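Avidin-related protein 2 (Gallus gallus, PDB 1WBI) binds biotin inside an eight-stranded antiparallel beta-barrel of the avidin family, four copies of which assemble into a tetramer. Local coordinates at residues A[96-101]-A[117-122]; A[48-53]-A[71-76]; A[90-95]-A[121-126]. One frame throughout, in Å; residues are numbered along the deposited sequence. Where two conformers were deposited one is given.

Contact 1. Residues A[96-101]-A[117-122]; sequences TKWLQR and GNNDFT. With BTN (biotin), chain I.
Trp98 and Gly117 lie opposite each other on two antiparallel strands of the avidin barrel. Gly117 CA makes a CH-pi contact over one face of the indole, 3.8 Å from the centroid of the Trp98 six-membered ring. Glycine suits the place because a CB there would collide with Trp98 CZ2, and biotin C6 rests on the opposite face. With CG between its backbone N and carbonyl carbon (chi1 56°), Trp98 turns its ring back over the partner strand. Its NE1 makes a weak hydrogen bond to Asn118 O, 3.2 Å away near the ring plane. The main chains pair through Trp98 N to Gly117 O and Gly117 N to Trp98 O, 2.9 and 3.0 Å.

Asn119 O takes two donors from one residue, Thr96 N and, 2.7 Å away, Thr96 OG1. Threonine thus adds a second grip, and its OG1 also edges the Phe121 ring. Thr96 O accepts from Asn119 N and has a water 2.8 Å away. In one of its two conformers, buried Lys97 NZ donates to Asn118 OD1 of the third subunit and to another water. The Asn119 amide is used at both ends, OD1 accepting from biotin N1 at 2.9 Å (158°) and ND2 donating to Asp16.

Strand 92-101 runs between strands 77-86 and 114-123. The Trp98 ring meets Phe80 of strand 77-86 and packs on Trp111 of the fourth subunit.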
loop_
_atom_site.group_PDB
_atom_site.type_symbol
_atom_site.label_atom_id
_atom_site.label_comp_id
_atom_site.label_asym_id
_atom_site.label_seq_id
_atom_site.Cartn_x
_atom_site.Cartn_y
_atom_site.Cartn_z
ATOM N N THR A 96 -0.307 4.954 11.893
ATOM C CA THR A 96 0.255 5.344 10.606
ATOM C C THR A 96 0.438 4.178 9.638
ATOM O O THR A 96 0.589 2.987 10.018
ATOM C CB THR A 96 1.645 6.069 10.670
ATOM O OG1 THR A 96 2.696 5.120 10.963
ATOM C CG2 THR A 96 1.630 7.171 11.723
ATOM N N LYS A 97 0.451 4.537 8.370
ATOM C CA LYS A 97 0.903 3.690 7.287
ATOM C C LYS A 97 1.994 4.446 6.560
ATOM O O LYS A 97 2.025 5.685 6.558
ATOM C CB LYS A 97 -0.240 3.281 6.370
ATOM C CG LYS A 97 -1.122 2.285 7.166
ATOM C CD LYS A 97 -2.431 1.894 6.661
ATOM C CE LYS A 97 -3.181 0.905 7.549
ATOM N NZ LYS A 97 -1.957 -0.086 8.373
ATOM N N TRP A 98 2.911 3.706 5.952
ATOM C CA TRP A 98 4.064 4.291 5.307
ATOM C C TRP A 98 4.378 3.633 4.000
ATOM O O TRP A 98 4.015 2.462 3.749
ATOM C CB TRP A 98 5.317 4.301 6.242
ATOM C CG TRP A 98 5.756 2.977 6.806
ATOM C CD1 TRP A 98 5.552 2.549 8.083
ATOM C CD2 TRP A 98 6.485 1.939 6.143
ATOM N NE1 TRP A 98 6.096 1.291 8.251
ATOM C CE2 TRP A 98 6.698 0.913 7.077
ATOM C CE3 TRP A 98 7.051 1.816 4.870
ATOM C CZ2 TRP A 98 7.383 -0.288 6.736
ATOM C CZ3 TRP A 98 7.734 0.670 4.548
ATOM C CH2 TRP A 98 7.906 -0.383 5.487
ATOM N N LEU A 99 5.096 4.404 3.186
ATOM C CA LEU A 99 5.713 3.922 1.945
ATOM C C LEU A 99 7.213 4.303 2.012
ATOM O O LEU A 99 7.553 5.443 2.396
ATOM C CB LEU A 99 5.094 4.585 0.705
ATOM C CG LEU A 99 3.604 4.363 0.470
ATOM C CD1 LEU A 99 3.139 5.270 -0.682
ATOM C CD2 LEU A 99 3.318 2.980 0.139
ATOM N N GLN A 100 8.067 3.340 1.681
ATOM C CA GLN A 100 9.504 3.584 1.592
ATOM C C GLN A 100 9.882 3.399 0.135
ATOM O O GLN A 100 9.684 2.343 -0.437
ATOM C CB GLN A 100 10.323 2.643 2.470
ATOM C CG GLN A 100 11.806 2.942 2.305
ATOM C CD GLN A 100 12.711 2.012 3.062
ATOM O OE1 GLN A 100 12.246 1.051 3.647
ATOM N NE2 GLN A 100 14.031 2.256 2.981
ATOM N N ARG A 101 10.426 4.455 -0.467
ATOM C CA ARG A 101 10.946 4.439 -1.809
ATOM C C ARG A 101 12.433 4.146 -1.868
ATOM O O ARG A 101 13.235 4.864 -1.272
ATOM C CB ARG A 101 10.681 5.783 -2.509
ATOM C CG ARG A 101 11.314 5.891 -3.906
ATOM C CD ARG A 101 10.591 5.069 -4.900
ATOM N NE ARG A 101 11.307 4.870 -6.127
ATOM C CZ ARG A 101 10.764 4.689 -7.318
ATOM N NH1 ARG A 101 9.450 4.746 -7.474
ATOM N NH2 ARG A 101 11.528 4.436 -8.361
ATOM N N GLY A 117 4.110 -0.405 4.642
ATOM C CA GLY A 117 3.896 -0.970 5.970
ATOM C C GLY A 117 3.167 -0.012 6.886
ATOM O O GLY A 117 2.466 0.918 6.447
ATOM N N ASN A 118 3.259 -0.280 8.163
ATOM C CA ASN A 118 2.505 0.403 9.190
ATOM C C ASN A 118 3.375 0.671 10.391
ATOM O O ASN A 118 4.383 -0.010 10.630
ATOM C CB ASN A 118 1.312 -0.464 9.611
ATOM C CG ASN A 118 1.714 -1.879 9.991
ATOM O OD1 ASN A 118 1.840 -2.763 9.152
ATOM N ND2 ASN A 118 1.900 -2.087 11.270
ATOM N N ASN A 119 2.961 1.621 11.210
ATOM C CA ASN A 119 3.615 1.860 12.484
ATOM C C ASN A 119 2.647 2.547 13.408
ATOM O O ASN A 119 1.926 3.473 13.001
ATOM C CB ASN A 119 4.840 2.751 12.371
ATOM C CG ASN A 119 6.131 2.023 12.009
ATOM O OD1 ASN A 119 6.788 2.441 11.103
ATOM N ND2 ASN A 119 6.560 1.038 12.818
ATOM N N ASP A 120 2.655 2.152 14.659
ATOM C CA ASP A 120 1.942 2.883 15.708
ATOM C C ASP A 120 2.970 3.625 16.564
ATOM O O ASP A 120 4.005 3.031 16.968
ATOM C CB ASP A 120 1.182 1.947 16.607
ATOM C CG ASP A 120 0.013 1.251 15.896
ATOM O OD1 ASP A 120 -0.345 1.582 14.768
ATOM O OD2 ASP A 120 -0.608 0.419 16.575
ATOM N N PHE A 121 2.729 4.894 16.838
ATOM C CA PHE A 121 3.614 5.708 17.676
ATOM C C PHE A 121 2.899 6.093 18.957
ATOM O O PHE A 121 1.693 6.394 18.934
ATOM C CB PHE A 121 4.034 7.004 17.000
ATOM C CG PHE A 121 4.875 6.846 15.732
ATOM C CD1 PHE A 121 6.230 7.144 15.749
ATOM C CD2 PHE A 121 4.305 6.438 14.536
ATOM C CE1 PHE A 121 6.989 7.083 14.596
ATOM C CE2 PHE A 121 5.040 6.351 13.401
ATOM C CZ PHE A 121 6.409 6.666 13.411
ATOM N N THR A 122 3.654 6.152 20.040
ATOM C CA THR A 122 3.172 6.667 21.333
ATOM C C THR A 122 4.174 7.684 21.840
ATOM O O THR A 122 5.352 7.692 21.440
ATOM C CB THR A 122 2.995 5.559 22.362
ATOM O OG1 THR A 122 4.189 4.780 22.411
ATOM C CG2 THR A 122 1.813 4.656 21.984
HETATM C C11 BTN I . 16.868 2.859 4.657
HETATM O O11 BTN I . 17.693 3.126 3.730
HETATM O O12 BTN I . 16.589 1.650 4.893
HETATM C C10 BTN I . 16.283 4.017 5.398
HETATM C C9 BTN I . 15.538 3.633 6.652
HETATM C C8 BTN I . 14.108 3.121 6.372
HETATM C C7 BTN I . 13.388 2.848 7.700
HETATM C C2 BTN I . 11.888 2.432 7.577
HETATM S S1 BTN I . 10.805 3.748 7.207
HETATM C C6 BTN I . 9.403 2.665 7.538
HETATM C C5 BTN I . 9.803 1.827 8.743
HETATM N N1 BTN I . 9.441 2.480 9.963
HETATM C C3 BTN I . 10.546 2.766 10.655
HETATM O O3 BTN I . 10.511 3.371 11.845
HETATM N N2 BTN I . 11.628 2.442 10.027
HETATM C C4 BTN I . 11.327 1.741 8.811
HETATM O O HOH W 1 -0.686 1.627 12.116
HETATM O O HOH W 2 -0.087 -1.767 6.509
#

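Contact 2. Residues A[48-53]-A[71-76]; sequences TLSPLL and WNFSES. With BTN (biotin), chain I.
Ser50 and the residues Trp71 to Phe73 meet beside the biotin pocket of the avidin beta-barrel, where strand 50-56 lies beside the loop joining strands 64-70 and 77-86. In the first shell, the Trp71 indole lays one face against the ligand's aliphatic chain, with C9 over the ring centre. Phe73 CZ comes 3.6 Å from biotin C10. Ser74 OG donates to the carboxylate oxygen O11 of biotin at 2.8 Å and also accepts from Ser76 N, an ST turn that leaves the hydroxyl proton for the ligand. With an alanine in place of Trp71, the biotin chain would probably lose its flat aromatic cover and Ser78 OG its indole donor.

Behind them, a second shell packs on these groups and ties the loop down. Ser50 is small enough to sit against Trp71 CE3, and its OG accepts a nearly straight bond (166°) from Asn72 N at 3.0 Å. Phe73, its CG between backbone N and carbonyl carbon (chi1 59°), slides alongside Thr48, whose CG2 is 3.9 Å from Phe73 CD2. Farther out, one water donates to Leu49 O and accepts from Asn72 ND2, at 2.7 and 3.1 Å.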
loop_
_atom_site.group_PDB
_atom_site.type_symbol
_atom_site.label_atom_id
_atom_site.label_comp_id
_atom_site.label_asym_id
_atom_site.label_seq_id
_atom_site.Cartn_x
_atom_site.Cartn_y
_atom_site.Cartn_z
ATOM N N THR A 48 21.977 6.803 10.728
ATOM C CA THR A 48 22.223 8.021 11.440
ATOM C C THR A 48 20.902 8.771 11.462
ATOM O O THR A 48 19.953 8.452 10.698
ATOM C CB THR A 48 23.336 8.929 10.771
ATOM O OG1 THR A 48 23.638 10.096 11.598
ATOM C CG2 THR A 48 22.867 9.393 9.392
ATOM N N LEU A 49 20.832 9.780 12.304
ATOM C CA LEU A 49 19.638 10.606 12.400
ATOM C C LEU A 49 19.343 11.252 11.038
ATOM O O LEU A 49 20.241 11.473 10.206
ATOM C CB LEU A 49 19.784 11.620 13.554
ATOM C CG LEU A 49 20.840 12.702 13.374
ATOM C CD1 LEU A 49 20.323 13.878 12.587
ATOM C CD2 LEU A 49 21.296 13.203 14.761
ATOM N N SER A 50 18.050 11.506 10.767
ATOM C CA SER A 50 17.606 11.989 9.481
ATOM C C SER A 50 16.453 12.938 9.662
ATOM O O SER A 50 15.621 12.737 10.567
ATOM C CB SER A 50 17.185 10.836 8.559
ATOM O OG SER A 50 18.209 9.921 8.278
ATOM N N PRO A 51 16.397 13.986 8.835
ATOM C CA PRO A 51 15.404 15.042 8.936
ATOM C C PRO A 51 14.015 14.627 8.412
ATOM O O PRO A 51 13.909 13.877 7.437
ATOM C CB PRO A 51 15.993 16.162 8.054
ATOM C CG PRO A 51 16.762 15.470 7.074
ATOM C CD PRO A 51 17.337 14.245 7.738
ATOM N N LEU A 52 12.990 15.141 9.070
ATOM C CA LEU A 52 11.644 15.006 8.576
ATOM C C LEU A 52 10.968 16.362 8.456
ATOM O O LEU A 52 11.364 17.367 9.097
ATOM C CB LEU A 52 10.850 14.073 9.462
ATOM C CG LEU A 52 10.449 14.607 10.842
ATOM C CD1 LEU A 52 9.116 15.282 10.827
ATOM C CD2 LEU A 52 10.453 13.534 11.887
ATOM N N LEU A 53 9.903 16.415 7.656
ATOM C CA LEU A 53 9.122 17.612 7.441
ATOM C C LEU A 53 7.708 17.176 7.133
ATOM O O LEU A 53 7.538 16.264 6.315
ATOM C CB LEU A 53 9.676 18.328 6.229
ATOM C CG LEU A 53 9.285 19.738 5.930
ATOM C CD1 LEU A 53 9.633 20.628 7.126
ATOM C CD2 LEU A 53 9.993 20.228 4.641
ATOM N N TRP A 71 16.233 10.214 4.239
ATOM C CA TRP A 71 17.253 9.411 4.918
ATOM C C TRP A 71 18.630 9.974 4.574
ATOM O O TRP A 71 18.983 10.117 3.413
ATOM C CB TRP A 71 17.124 7.947 4.553
ATOM C CG TRP A 71 15.766 7.406 4.943
ATOM C CD1 TRP A 71 14.752 7.035 4.100
ATOM C CD2 TRP A 71 15.243 7.270 6.262
ATOM N NE1 TRP A 71 13.664 6.635 4.801
ATOM C CE2 TRP A 71 13.928 6.769 6.145
ATOM C CE3 TRP A 71 15.775 7.454 7.549
ATOM C CZ2 TRP A 71 13.145 6.489 7.241
ATOM C CZ3 TRP A 71 14.994 7.190 8.640
ATOM C CH2 TRP A 71 13.680 6.705 8.487
ATOM N N ASN A 72 19.429 10.260 5.612
ATOM C CA ASN A 72 20.749 10.898 5.391
ATOM C C ASN A 72 21.855 9.897 5.151
ATOM O O ASN A 72 23.009 10.296 4.940
ATOM C CB ASN A 72 21.137 11.776 6.596
ATOM C CG ASN A 72 20.607 13.143 6.529
ATOM O OD1 ASN A 72 19.836 13.520 5.618
ATOM N ND2 ASN A 72 20.917 13.930 7.560
ATOM N N PHE A 73 21.541 8.612 5.136
ATOM C CA PHE A 73 22.527 7.537 5.003
ATOM C C PHE A 73 22.266 6.583 3.815
ATOM O O PHE A 73 22.920 5.564 3.671
ATOM C CB PHE A 73 22.639 6.775 6.311
ATOM C CG PHE A 73 21.334 6.157 6.765
ATOM C CD1 PHE A 73 21.009 4.873 6.391
ATOM C CD2 PHE A 73 20.469 6.866 7.606
ATOM C CE1 PHE A 73 19.806 4.316 6.794
ATOM C CE2 PHE A 73 19.310 6.281 8.019
ATOM C CZ PHE A 73 18.990 5.020 7.609
ATOM N N SER A 74 21.219 6.877 3.017
ATOM C CA SER A 74 20.928 6.117 1.827
ATOM C C SER A 74 20.270 7.057 0.844
ATOM O O SER A 74 19.999 8.219 1.176
ATOM C CB SER A 74 19.999 4.945 2.121
ATOM O OG SER A 74 18.674 5.384 2.407
ATOM N N GLU A 75 19.979 6.513 -0.334
ATOM C CA GLU A 75 19.225 7.266 -1.353
ATOM C C GLU A 75 17.709 7.206 -1.259
ATOM O O GLU A 75 16.991 7.806 -2.093
ATOM C CB GLU A 75 19.667 6.832 -2.727
ATOM C CG GLU A 75 21.125 7.253 -3.014
ATOM C CD GLU A 75 21.368 8.762 -2.975
ATOM O OE1 GLU A 75 20.482 9.627 -3.226
ATOM O OE2 GLU A 75 22.532 9.102 -2.649
ATOM N N SER A 76 17.231 6.546 -0.235
ATOM C CA SER A 76 15.799 6.323 0.005
ATOM C C SER A 76 15.071 7.542 0.601
ATOM O O SER A 76 15.693 8.416 1.227
ATOM C CB SER A 76 15.646 5.139 0.996
ATOM O OG SER A 76 14.295 4.796 1.337
HETATM C C11 BTN I . 16.868 2.859 4.657
HETATM O O11 BTN I . 17.693 3.126 3.730
HETATM O O12 BTN I . 16.589 1.650 4.893
HETATM C C10 BTN I . 16.283 4.017 5.398
HETATM C C9 BTN I . 15.538 3.633 6.652
HETATM C C8 BTN I . 14.108 3.121 6.372
HETATM C C7 BTN I . 13.388 2.848 7.700
HETATM C C2 BTN I . 11.888 2.432 7.577
HETATM S S1 BTN I . 10.805 3.748 7.207
HETATM C C6 BTN I . 9.403 2.665 7.538
HETATM C C5 BTN I . 9.803 1.827 8.743
HETATM N N1 BTN I . 9.441 2.480 9.963
HETATM C C3 BTN I . 10.546 2.766 10.655
HETATM O O3 BTN I . 10.511 3.371 11.845
HETATM N N2 BTN I . 11.628 2.442 10.027
HETATM C C4 BTN I . 11.327 1.741 8.811
HETATM O O HOH W 3 22.595 12.804 9.889
#

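Contact 3. Residues A[90-95]-A[121-126]; sequences GKEVLK and FTRQHT
Leu94 overlaps the root of the Phe121 side chain, its CD1 methyl 3.7 Å from Phe121 CB and slanting across it. Both side chains leave the same face of the sheet, toward the barrel interior, where branched aliphatic and aromatic groups fill the space together. Beneath them the two residues form an antiparallel hydrogen-bonded pair. Leu94 N donates to Phe121 O at 2.9 Å, and Phe121 N returns a bond to Leu94 O at 2.9 Å. Val93 CA adds a C-H...O contact to Phe121 O at 3.5 Å.

Nearer the chain end the link becomes ionic. Arg123 grips the carboxylate of Glu92 side-on with two nitrogens: NE meets OE1 at 2.9 Å, almost straight (174°), and NH2 meets OE2 at 2.9 Å. Both oxygens are approached on their syn sides and lie in the guanidinium plane, although the two flat groups are turned 34° apart. A bend at the third torsion of Arg123 (chi3 -80°) swings its NE edge round to the acid. Glu92 is buried, where a lone charge would probably be costly; OE2 also accepts from Cys7 N, and these donors together would be expected to favour the ionised form. Arginine suits its place by having N-H groups to spare: NH1 donates to Thr10 O and NH2 also to Ser8 O. A water links the backbones here, donating to Glu92 O at 2.6 Å and accepting from Arg123 N.

Cys7 is disulfide-bonded to Cys84 on strand 77-86, against which Leu94 packs. Strand 92-101 also pairs with strand 77-86, through Val93 and Phe85, while strand 114-123 pairs with strand 11-15 through Thr122 and Asp14, closing the barrel.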
loop_
_atom_site.group_PDB
_atom_site.type_symbol
_atom_site.label_atom_id
_atom_site.label_comp_id
_atom_site.label_asym_id
_atom_site.label_seq_id
_atom_site.Cartn_x
_atom_site.Cartn_y
_atom_site.Cartn_z
ATOM N N GLY A 90 -6.585 10.252 28.062
ATOM C CA GLY A 90 -5.615 11.172 27.543
ATOM C C GLY A 90 -4.473 10.522 26.772
ATOM O O GLY A 90 -3.557 11.213 26.352
ATOM N N LYS A 91 -4.508 9.197 26.592
ATOM C CA LYS A 91 -3.408 8.544 25.887
ATOM C C LYS A 91 -3.511 8.754 24.376
ATOM O O LYS A 91 -4.532 8.438 23.768
ATOM C CB LYS A 91 -3.334 7.053 26.219
ATOM C CG LYS A 91 -2.160 6.365 25.522
ATOM C CD LYS A 91 -2.133 4.874 25.787
ATOM C CE LYS A 91 -0.990 4.200 25.034
ATOM N NZ LYS A 91 -1.180 4.286 23.587
ATOM N N GLU A 92 -2.446 9.288 23.811
ATOM C CA GLU A 92 -2.303 9.550 22.362
ATOM C C GLU A 92 -1.690 8.348 21.641
ATOM O O GLU A 92 -0.683 7.773 22.078
ATOM C CB GLU A 92 -1.427 10.770 22.086
ATOM C CG GLU A 92 -1.976 12.068 22.680
ATOM C CD GLU A 92 -0.914 13.035 23.027
ATOM O OE1 GLU A 92 -0.132 12.696 23.925
ATOM O OE2 GLU A 92 -0.830 14.101 22.410
ATOM N N VAL A 93 -2.262 7.992 20.512
ATOM C CA VAL A 93 -1.644 6.991 19.628
ATOM C C VAL A 93 -1.675 7.524 18.197
ATOM O O VAL A 93 -2.734 7.991 17.721
ATOM C CB VAL A 93 -2.375 5.658 19.662
ATOM C CG1 VAL A 93 -1.762 4.674 18.707
ATOM C CG2 VAL A 93 -2.391 5.094 21.084
ATOM N N LEU A 94 -0.533 7.504 17.499
ATOM C CA LEU A 94 -0.450 7.784 16.075
ATOM C C LEU A 94 -0.579 6.487 15.316
ATOM O O LEU A 94 0.271 5.607 15.438
ATOM C CB LEU A 94 0.846 8.487 15.682
ATOM C CG LEU A 94 1.267 9.647 16.534
ATOM C CD1 LEU A 94 2.505 10.233 15.888
ATOM C CD2 LEU A 94 0.174 10.710 16.655
ATOM N N LYS A 95 -1.675 6.314 14.619
ATOM C CA LYS A 95 -1.856 5.138 13.759
ATOM C C LYS A 95 -1.431 5.515 12.363
ATOM O O LYS A 95 -2.045 6.422 11.734
ATOM C CB LYS A 95 -3.317 4.677 13.745
ATOM C CG LYS A 95 -3.842 4.217 15.086
ATOM C CD LYS A 95 -3.232 2.927 15.546
ATOM C CE LYS A 95 -3.615 1.743 14.680
ATOM N NZ LYS A 95 -3.229 0.418 15.299
ATOM N N PHE A 121 2.729 4.894 16.838
ATOM C CA PHE A 121 3.614 5.708 17.676
ATOM C C PHE A 121 2.899 6.093 18.957
ATOM O O PHE A 121 1.693 6.394 18.934
ATOM C CB PHE A 121 4.034 7.004 17.000
ATOM C CG PHE A 121 4.875 6.846 15.732
ATOM C CD1 PHE A 121 6.230 7.144 15.749
ATOM C CD2 PHE A 121 4.305 6.438 14.536
ATOM C CE1 PHE A 121 6.989 7.083 14.596
ATOM C CE2 PHE A 121 5.040 6.351 13.401
ATOM C CZ PHE A 121 6.409 6.666 13.411
ATOM N N THR A 122 3.654 6.152 20.040
ATOM C CA THR A 122 3.172 6.667 21.333
ATOM C C THR A 122 4.174 7.684 21.840
ATOM O O THR A 122 5.352 7.692 21.440
ATOM C CB THR A 122 2.995 5.559 22.362
ATOM O OG1 THR A 122 4.189 4.780 22.411
ATOM C CG2 THR A 122 1.813 4.656 21.984
ATOM N N ARG A 123 3.722 8.549 22.738
ATOM C CA ARG A 123 4.554 9.647 23.227
ATOM C C ARG A 123 5.535 9.034 24.201
ATOM O O ARG A 123 5.194 8.128 24.959
ATOM C CB ARG A 123 3.693 10.749 23.877
ATOM C CG ARG A 123 4.384 12.078 23.944
ATOM C CD ARG A 123 3.534 13.133 24.519
ATOM N NE ARG A 123 2.558 13.714 23.590
ATOM C CZ ARG A 123 2.854 14.609 22.658
ATOM N NH1 ARG A 123 4.105 14.996 22.433
ATOM N NH2 ARG A 123 1.887 15.133 21.950
ATOM N N GLN A 124 6.779 9.487 24.153
ATOM C CA GLN A 124 7.762 8.970 25.083
ATOM C C GLN A 124 7.370 9.369 26.496
ATOM O O GLN A 124 6.819 10.447 26.737
ATOM C CB GLN A 124 9.150 9.477 24.762
ATOM C CG GLN A 124 9.721 8.947 23.473
ATOM C CD GLN A 124 11.254 9.066 23.459
ATOM O OE1 GLN A 124 11.804 9.915 24.143
ATOM N NE2 GLN A 124 11.914 8.196 22.738
ATOM N N HIS A 125 7.660 8.480 27.431
ATOM C CA HIS A 125 7.232 8.701 28.793
ATOM C C HIS A 125 8.045 9.823 29.417
ATOM O O HIS A 125 9.209 10.039 29.056
ATOM C CB HIS A 125 7.287 7.394 29.591
ATOM C CG HIS A 125 6.216 6.421 29.189
ATOM N ND1 HIS A 125 6.468 5.306 28.413
ATOM C CD2 HIS A 125 4.880 6.423 29.423
ATOM C CE1 HIS A 125 5.338 4.655 28.204
ATOM N NE2 HIS A 125 4.358 5.314 28.802
ATOM N N THR A 126 7.367 10.576 30.277
ATOM C CA THR A 126 7.929 11.684 31.042
ATOM C C THR A 126 8.067 12.932 30.192
ATOM O O THR A 126 7.251 13.855 30.319
ATOM C CB THR A 126 9.253 11.305 31.744
ATOM O OG1 THR A 126 8.968 10.336 32.764
ATOM C CG2 THR A 126 9.905 12.530 32.380
HETATM O O HOH W 4 1.066 8.238 23.984
#

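How the contacts relate
Contacts 1 and 3 join the same two strands, 92-101 and 114-123, and share Phe121 and Thr122; a salt bridge from Asp120 to Lys95 couples them. Contact 1 is buried, near the centre of the chain, and marries backbone pairing to ligand recognition. Contact 3 is partly buried and turns from apolar packing to an ionic pair where strand 92-101 begins and strand 114-123 ends. Contact 2, with the most exposed residues, holds a loop against a different strand by a serine hydroxyl, the packing of Asn72 and Phe73, and a water. It meets contact 1 at Ser76, whose OG probably hydrogen-bonds to Arg101 O and Gln100 NE2, and both touch biotin.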